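Local coordinates for protein putative phosphomannomutase (Thermus thermophilus, PDB 1TUO) that probably acts as a magnesium-dependent phosphosugar mutase of the phosphohexose mutase family, moving a phosphate group between positions of a sugar, at residues 277-282 against 302-307; 270-275 against 371-376. One frame throughout, in Å; residues are numbered along the deposited sequence.

Contact 1. Residues 277-282 against 302-307; sequences YRFRKG and ERLGFG
One side of the Phe279 ring leans obliquely on Phe306, by its CD1 and CE1 atoms, and on Leu304, by CD2, CE2 and CZ. The two phenyl planes are inclined by 39° with centroids 5.5 Å apart, too tilted for a parallel stack and too flat for a T-shape. Their nearest carbons are the two CD1 atoms, Phe279 CD1 and Phe306 CD1, at 3.7 Å. Further round the same ring, Phe279 CE2 lies 3.8 Å from Leu304 CB, and Phe279 CD2 lies 4.0 Å from Leu304 CD1. The far end of the ring comes closest to backbone, with Phe279 CZ 3.4 Å from Leu304 O. A first torsion of 173°, with CG opposite the backbone N, carries the Phe279 ring off its helix toward Leu304 and Phe306; Phe306 reaches back with CG between N and the carbonyl carbon (chi1 62°). The contact is apolar and partly buried. Both segments leave their helices through glycines with positive phi: Gly282 closes helix 267-280 in a Schellman motif, and Gly305 follows helix 296-304. Phe306 also packs edge-to-face with Phe328 of strand 327-331. The pairing thus joins the C-terminal ends of two helices in the alpha/beta/alpha domain III, just where the chain enters strand 308-311, while Tyr277 and Arg278 of the first helix pack against helix 348-362.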
ATOM      1  N   TYR A 277       5.637  18.340   1.051  1.00 21.40           N
ATOM      2  CA  TYR A 277       6.098  18.473   2.425  1.00 21.65           C
ATOM      3  C   TYR A 277       7.525  17.957   2.601  1.00 22.52           C
ATOM      4  O   TYR A 277       8.372  18.643   3.177  1.00 22.57           O
ATOM      5  CB  TYR A 277       5.155  17.721   3.368  1.00 22.74           C
ATOM      6  CG  TYR A 277       5.603  17.754   4.814  1.00 24.21           C
ATOM      7  CD1 TYR A 277       5.997  16.589   5.470  1.00 24.51           C
ATOM      8  CD2 TYR A 277       5.659  18.957   5.514  1.00 23.53           C
ATOM      9  CE1 TYR A 277       6.439  16.625   6.792  1.00 25.44           C
ATOM     10  CE2 TYR A 277       6.101  19.003   6.835  1.00 24.35           C
ATOM     11  CZ  TYR A 277       6.490  17.837   7.466  1.00 25.87           C
ATOM     12  OH  TYR A 277       6.948  17.884   8.766  1.00 28.98           O
ATOM     13  N   ARG A 278       7.798  16.758   2.096  1.00 22.50           N
ATOM     14  CA  ARG A 278       9.130  16.181   2.232  1.00 22.18           C
ATOM     15  C   ARG A 278      10.168  16.988   1.460  1.00 23.77           C
ATOM     16  O   ARG A 278      11.294  17.168   1.926  1.00 23.51           O
ATOM     17  CB  ARG A 278       9.125  14.717   1.770  1.00 23.61           C
ATOM     18  CG  ARG A 278       8.455  13.778   2.769  1.00 24.12           C
ATOM     19  CD  ARG A 278       8.141  12.406   2.165  1.00 27.05           C
ATOM     20  NE  ARG A 278       9.316  11.570   1.907  1.00 28.16           N
ATOM     21  CZ  ARG A 278      10.048  10.967   2.845  1.00 28.03           C
ATOM     22  NH1 ARG A 278       9.743  11.104   4.129  1.00 27.49           N
ATOM     23  NH2 ARG A 278      11.074  10.197   2.497  1.00 26.68           N
ATOM     24  N   PHE A 279       9.790  17.481   0.285  1.00 23.32           N
ATOM     25  CA  PHE A 279      10.714  18.278  -0.506  1.00 24.79           C
ATOM     26  C   PHE A 279      11.070  19.552   0.253  1.00 25.32           C
ATOM     27  O   PHE A 279      12.238  19.954   0.300  1.00 25.64           O
ATOM     28  CB  PHE A 279      10.095  18.667  -1.845  1.00 24.31           C
ATOM     29  CG  PHE A 279      10.930  19.636  -2.626  1.00 26.31           C
ATOM     30  CD1 PHE A 279      11.992  19.192  -3.399  1.00 26.19           C
ATOM     31  CD2 PHE A 279      10.678  21.001  -2.551  1.00 28.03           C
ATOM     32  CE1 PHE A 279      12.796  20.097  -4.089  1.00 27.91           C
ATOM     33  CE2 PHE A 279      11.476  21.912  -3.235  1.00 28.56           C
ATOM     34  CZ  PHE A 279      12.537  21.454  -4.004  1.00 28.28           C
ATOM     35  N   ARG A 280      10.063  20.193   0.835  1.00 25.56           N
ATOM     36  CA  ARG A 280      10.300  21.432   1.569  1.00 26.74           C
ATOM     37  C   ARG A 280      11.111  21.199   2.846  1.00 27.78           C
ATOM     38  O   ARG A 280      11.740  22.123   3.350  1.00 28.42           O
ATOM     39  CB  ARG A 280       8.971  22.138   1.878  1.00 25.06           C
ATOM     40  CG  ARG A 280       8.272  22.657   0.618  1.00 27.36           C
ATOM     41  CD  ARG A 280       6.885  23.252   0.876  1.00 25.77           C
ATOM     42  NE  ARG A 280       6.918  24.572   1.507  1.00 26.03           N
ATOM     43  CZ  ARG A 280       5.848  25.349   1.651  1.00 28.47           C
ATOM     44  NH1 ARG A 280       4.665  24.938   1.207  1.00 28.63           N
ATOM     45  NH2 ARG A 280       5.952  26.535   2.239  1.00 26.25           N
ATOM     46  N   LYS A 281      11.098  19.972   3.360  1.00 28.26           N
ATOM     47  CA  LYS A 281      11.875  19.650   4.557  1.00 29.64           C
ATOM     48  C   LYS A 281      13.342  19.475   4.187  1.00 29.75           C
ATOM     49  O   LYS A 281      14.196  19.329   5.063  1.00 30.57           O
ATOM     50  CB  LYS A 281      11.375  18.369   5.229  1.00 29.84           C
ATOM     51  CG  LYS A 281      10.175  18.566   6.132  1.00 34.49           C
ATOM     52  CD  LYS A 281       9.840  17.294   6.905  1.00 35.97           C
ATOM     53  CE  LYS A 281      10.954  16.909   7.865  1.00 38.43           C
ATOM     54  NZ  LYS A 281      10.611  15.697   8.666  1.00 40.37           N
ATOM     55  N   GLY A 282      13.633  19.473   2.891  1.00 29.94           N
ATOM     56  CA  GLY A 282      15.009  19.328   2.454  1.00 31.90           C
ATOM     57  C   GLY A 282      15.378  18.027   1.765  1.00 31.92           C
ATOM     58  O   GLY A 282      16.510  17.880   1.304  1.00 31.15           O
ATOM     59  N   GLU A 302       8.775  19.632 -11.907  1.00 26.56           N
ATOM     60  CA  GLU A 302       9.360  20.571 -12.854  1.00 28.45           C
ATOM     61  C   GLU A 302       9.344  21.983 -12.269  1.00 28.70           C
ATOM     62  O   GLU A 302      10.282  22.764 -12.469  1.00 28.90           O
ATOM     63  CB  GLU A 302       8.603  20.541 -14.190  1.00 31.20           C
ATOM     64  CG  GLU A 302       7.255  21.241 -14.182  1.00 36.34           C
ATOM     65  CD  GLU A 302       6.548  21.156 -15.526  1.00 38.78           C
ATOM     66  OE1 GLU A 302       6.203  20.026 -15.942  1.00 38.27           O
ATOM     67  OE2 GLU A 302       6.342  22.216 -16.164  1.00 38.80           O
ATOM     68  N   ARG A 303       8.285  22.300 -11.529  1.00 27.91           N
ATOM     69  CA  ARG A 303       8.132  23.622 -10.918  1.00 28.86           C
ATOM     70  C   ARG A 303       9.109  23.885  -9.772  1.00 29.57           C
ATOM     71  O   ARG A 303       9.729  24.952  -9.710  1.00 29.26           O
ATOM     72  CB  ARG A 303       6.698  23.807 -10.394  1.00 28.79           C
ATOM     73  CG  ARG A 303       5.635  24.144 -11.449  1.00 28.91           C
ATOM     74  CD  ARG A 303       5.607  25.636 -11.762  1.00 28.94           C
ATOM     75  NE  ARG A 303       4.662  25.989 -12.823  1.00 28.71           N
ATOM     76  CZ  ARG A 303       3.456  26.519 -12.627  1.00 28.13           C
ATOM     77  NH1 ARG A 303       3.011  26.765 -11.398  1.00 26.21           N
ATOM     78  NH2 ARG A 303       2.697  26.832 -13.672  1.00 27.22           N
ATOM     79  N   LEU A 304       9.252  22.914  -8.871  1.00 29.33           N
ATOM     80  CA  LEU A 304      10.125  23.081  -7.710  1.00 29.08           C
ATOM     81  C   LEU A 304      11.559  22.576  -7.844  1.00 29.30           C
ATOM     82  O   LEU A 304      12.429  22.973  -7.061  1.00 28.19           O
ATOM     83  CB  LEU A 304       9.476  22.447  -6.479  1.00 28.83           C
ATOM     84  CG  LEU A 304       8.110  23.028  -6.104  1.00 29.96           C
ATOM     85  CD1 LEU A 304       7.629  22.386  -4.819  1.00 30.46           C
ATOM     86  CD2 LEU A 304       8.207  24.545  -5.940  1.00 30.82           C
ATOM     87  N   GLY A 305      11.811  21.693  -8.803  1.00 28.62           N
ATOM     88  CA  GLY A 305      13.168  21.215  -8.995  1.00 29.32           C
ATOM     89  C   GLY A 305      13.578  19.809  -8.585  1.00 28.71           C
ATOM     90  O   GLY A 305      14.656  19.630  -8.014  1.00 29.78           O
ATOM     91  N   PHE A 306      12.736  18.812  -8.849  1.00 27.99           N
ATOM     92  CA  PHE A 306      13.096  17.430  -8.540  1.00 25.83           C
ATOM     93  C   PHE A 306      12.622  16.506  -9.652  1.00 25.91           C
ATOM     94  O   PHE A 306      11.573  16.726 -10.256  1.00 24.49           O
ATOM     95  CB  PHE A 306      12.554  16.967  -7.169  1.00 25.65           C
ATOM     96  CG  PHE A 306      11.051  16.961  -7.047  1.00 25.09           C
ATOM     97  CD1 PHE A 306      10.380  18.043  -6.485  1.00 22.85           C
ATOM     98  CD2 PHE A 306      10.312  15.844  -7.432  1.00 25.31           C
ATOM     99  CE1 PHE A 306       8.999  18.015  -6.297  1.00 25.18           C
ATOM    100  CE2 PHE A 306       8.925  15.806  -7.251  1.00 24.21           C
ATOM    101  CZ  PHE A 306       8.269  16.894  -6.680  1.00 23.87           C
ATOM    102  N   GLY A 307      13.414  15.480  -9.930  1.00 24.85           N
ATOM    103  CA  GLY A 307      13.066  14.558 -10.991  1.00 25.67           C
ATOM    104  C   GLY A 307      11.900  13.657 -10.650  1.00 24.88           C
ATOM    105  O   GLY A 307      11.593  13.432  -9.477  1.00 24.97           O
TER

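Contact 2. Residues 270-275 against 371-376; sequences VLTTLA and KEVEAL
Thr272 OG1, hydrogen-bonded to His268 O one turn back in its own helix and more weakly to Gln269 O, lies 3.9 Å from Val373 CG1. Its first torsion of 57° sets the hydroxyl between the backbone N and the carbonyl carbon, from where it can reach those carbonyls. The methyl therefore meets a threonine whose polar end is already satisfied within helix 267-280, and the touch is van der Waals. Thr272 CB is 4.0 Å from the same methyl, and the two side chains run roughly at right angles. Here helices 267-280 and 366-377 of the alpha/beta/alpha domain III pass each other steeply, nearest at Thr273 and Val373, CA to CA 6.6 Å. Val373 uses both branches: CG1 lies over the Thr272 side chain, whereas CG2 settles against the backbone, 4.0 Å from Thr272 O and 4.1 Å from Thr273 CA. Thr273 mirrors its neighbour by giving its OG1 to Gln269 O. Leu276 extends the apolar patch along the first helix, touching Val373 and Leu376, and Phe370 on the second packs against both threonines. On another side of helix 267-280, Val270 and Leu274 touch helix 348-362.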
ATOM      1  N   VAL A 270      -2.861  12.727  -1.472  1.00 17.90           N
ATOM      2  CA  VAL A 270      -1.951  12.342  -0.400  1.00 17.45           C
ATOM      3  C   VAL A 270      -0.513  12.324  -0.888  1.00 16.56           C
ATOM      4  O   VAL A 270       0.377  12.893  -0.253  1.00 16.77           O
ATOM      5  CB  VAL A 270      -2.288  10.948   0.153  1.00 18.07           C
ATOM      6  CG1 VAL A 270      -1.123  10.415   0.999  1.00 19.56           C
ATOM      7  CG2 VAL A 270      -3.548  11.022   0.981  1.00 20.07           C
ATOM      8  N   LEU A 271      -0.286  11.667  -2.022  1.00 17.31           N
ATOM      9  CA  LEU A 271       1.061  11.554  -2.565  1.00 17.68           C
ATOM     10  C   LEU A 271       1.706  12.900  -2.869  1.00 18.16           C
ATOM     11  O   LEU A 271       2.848  13.146  -2.477  1.00 17.87           O
ATOM     12  CB  LEU A 271       1.053  10.697  -3.834  1.00 18.00           C
ATOM     13  CG  LEU A 271       2.413  10.515  -4.506  1.00 19.02           C
ATOM     14  CD1 LEU A 271       3.393   9.820  -3.559  1.00 19.12           C
ATOM     15  CD2 LEU A 271       2.221   9.697  -5.781  1.00 21.27           C
ATOM     16  N   THR A 272       0.984  13.774  -3.564  1.00 17.41           N
ATOM     17  CA  THR A 272       1.547  15.079  -3.900  1.00 18.30           C
ATOM     18  C   THR A 272       1.728  15.973  -2.675  1.00 18.66           C
ATOM     19  O   THR A 272       2.709  16.718  -2.587  1.00 19.58           O
ATOM     20  CB  THR A 272       0.681  15.815  -4.954  1.00 18.30           C
ATOM     21  OG1 THR A 272      -0.659  15.965  -4.474  1.00 18.11           O
ATOM     22  CG2 THR A 272       0.670  15.029  -6.251  1.00 19.61           C
ATOM     23  N   THR A 273       0.792  15.903  -1.734  1.00 18.37           N
ATOM     24  CA  THR A 273       0.886  16.707  -0.518  1.00 19.66           C
ATOM     25  C   THR A 273       2.132  16.281   0.263  1.00 20.33           C
ATOM     26  O   THR A 273       2.884  17.123   0.747  1.00 20.04           O
ATOM     27  CB  THR A 273      -0.362  16.529   0.381  1.00 20.68           C
ATOM     28  OG1 THR A 273      -1.519  17.056  -0.290  1.00 21.69           O
ATOM     29  CG2 THR A 273      -0.181  17.265   1.703  1.00 21.66           C
ATOM     30  N   LEU A 274       2.357  14.974   0.368  1.00 19.85           N
ATOM     31  CA  LEU A 274       3.525  14.477   1.093  1.00 19.63           C
ATOM     32  C   LEU A 274       4.809  14.714   0.307  1.00 20.01           C
ATOM     33  O   LEU A 274       5.871  14.926   0.889  1.00 20.18           O
ATOM     34  CB  LEU A 274       3.365  12.985   1.425  1.00 18.71           C
ATOM     35  CG  LEU A 274       2.338  12.683   2.526  1.00 17.46           C
ATOM     36  CD1 LEU A 274       2.337  11.185   2.827  1.00 20.34           C
ATOM     37  CD2 LEU A 274       2.670  13.476   3.797  1.00 20.74           C
ATOM     38  N   ALA A 275       4.726  14.692  -1.020  1.00 19.41           N
ATOM     39  CA  ALA A 275       5.920  14.938  -1.819  1.00 18.73           C
ATOM     40  C   ALA A 275       6.355  16.381  -1.580  1.00 19.59           C
ATOM     41  O   ALA A 275       7.540  16.663  -1.408  1.00 19.59           O
ATOM     42  CB  ALA A 275       5.637  14.719  -3.306  1.00 19.58           C
ATOM     43  N   LYS A 371      -4.304  22.598  -1.600  1.00 21.76           N
ATOM     44  CA  LYS A 371      -4.619  23.825  -2.335  1.00 23.48           C
ATOM     45  C   LYS A 371      -3.300  24.496  -2.712  1.00 22.98           C
ATOM     46  O   LYS A 371      -3.189  25.131  -3.760  1.00 22.46           O
ATOM     47  CB  LYS A 371      -5.443  24.777  -1.464  1.00 24.26           C
ATOM     48  CG  LYS A 371      -6.807  24.244  -1.059  1.00 29.78           C
ATOM     49  CD  LYS A 371      -7.744  24.114  -2.243  1.00 32.69           C
ATOM     50  CE  LYS A 371      -9.111  23.602  -1.798  1.00 36.57           C
ATOM     51  NZ  LYS A 371     -10.082  23.508  -2.929  1.00 38.47           N
ATOM     52  N   GLU A 372      -2.304  24.342  -1.843  1.00 22.31           N
ATOM     53  CA  GLU A 372      -0.979  24.903  -2.071  1.00 22.63           C
ATOM     54  C   GLU A 372      -0.308  24.106  -3.189  1.00 22.20           C
ATOM     55  O   GLU A 372       0.457  24.651  -3.987  1.00 22.15           O
ATOM     56  CB  GLU A 372      -0.153  24.832  -0.779  1.00 23.56           C
ATOM     57  CG  GLU A 372       1.311  25.247  -0.904  1.00 23.90           C
ATOM     58  CD  GLU A 372       1.522  26.750  -1.068  1.00 26.39           C
ATOM     59  OE1 GLU A 372       0.648  27.547  -0.660  1.00 27.07           O
ATOM     60  OE2 GLU A 372       2.590  27.129  -1.590  1.00 26.47           O
ATOM     61  N   VAL A 373      -0.591  22.809  -3.249  1.00 21.33           N
ATOM     62  CA  VAL A 373      -0.034  21.989  -4.313  1.00 20.77           C
ATOM     63  C   VAL A 373      -0.617  22.500  -5.627  1.00 20.30           C
ATOM     64  O   VAL A 373       0.097  22.664  -6.613  1.00 21.65           O
ATOM     65  CB  VAL A 373      -0.415  20.496  -4.150  1.00 19.81           C
ATOM     66  CG1 VAL A 373      -0.069  19.723  -5.415  1.00 21.35           C
ATOM     67  CG2 VAL A 373       0.322  19.901  -2.955  1.00 20.58           C
ATOM     68  N   GLU A 374      -1.921  22.750  -5.635  1.00 19.72           N
ATOM     69  CA  GLU A 374      -2.568  23.240  -6.847  1.00 21.54           C
ATOM     70  C   GLU A 374      -2.032  24.611  -7.258  1.00 21.49           C
ATOM     71  O   GLU A 374      -1.883  24.894  -8.445  1.00 21.38           O
ATOM     72  CB  GLU A 374      -4.089  23.274  -6.654  1.00 23.09           C
ATOM     73  CG  GLU A 374      -4.727  21.895  -6.843  1.00 26.57           C
ATOM     74  CD  GLU A 374      -6.205  21.845  -6.504  1.00 27.30           C
ATOM     75  OE1 GLU A 374      -6.936  21.091  -7.183  1.00 30.47           O
ATOM     76  OE2 GLU A 374      -6.636  22.537  -5.557  1.00 28.96           O
ATOM     77  N   ALA A 375      -1.721  25.449  -6.274  1.00 22.73           N
ATOM     78  CA  ALA A 375      -1.189  26.780  -6.563  1.00 21.68           C
ATOM     79  C   ALA A 375       0.210  26.684  -7.171  1.00 22.09           C
ATOM     80  O   ALA A 375       0.511  27.340  -8.168  1.00 23.39           O
ATOM     81  CB  ALA A 375      -1.145  27.619  -5.283  1.00 21.58           C
ATOM     82  N   LEU A 376       1.064  25.870  -6.562  1.00 20.69           N
ATOM     83  CA  LEU A 376       2.430  25.702  -7.044  1.00 21.71           C
ATOM     84  C   LEU A 376       2.524  25.008  -8.404  1.00 21.70           C
ATOM     85  O   LEU A 376       3.475  25.233  -9.151  1.00 23.41           O
ATOM     86  CB  LEU A 376       3.255  24.925  -6.010  1.00 21.01           C
ATOM     87  CG  LEU A 376       3.442  25.607  -4.652  1.00 20.91           C
ATOM     88  CD1 LEU A 376       4.174  24.664  -3.692  1.00 22.37           C
ATOM     89  CD2 LEU A 376       4.231  26.912  -4.833  1.00 21.38           C
TER

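Both contacts use helix 267-280, contact 2 its middle and contact 1 its C-terminal end, and their centres lie 11 Å apart. Contact 2 is buried throughout, a small helix-to-helix fit between threonines and a valine; contact 1 is nearer the surface, larger in area (177 against 103 Å²), and relies on two aromatic rings and a leucine where two helices end. Neither has a polar bond between its segments, but one probably joins the two contacts: Arg303 NH1 stands 2.8 Å from Leu376 O, tying helix 296-304 to helix 366-377. Leu304 and Leu376 also pack loosely there. In sequence, contact 1 is nested within the loop that contact 2 closes.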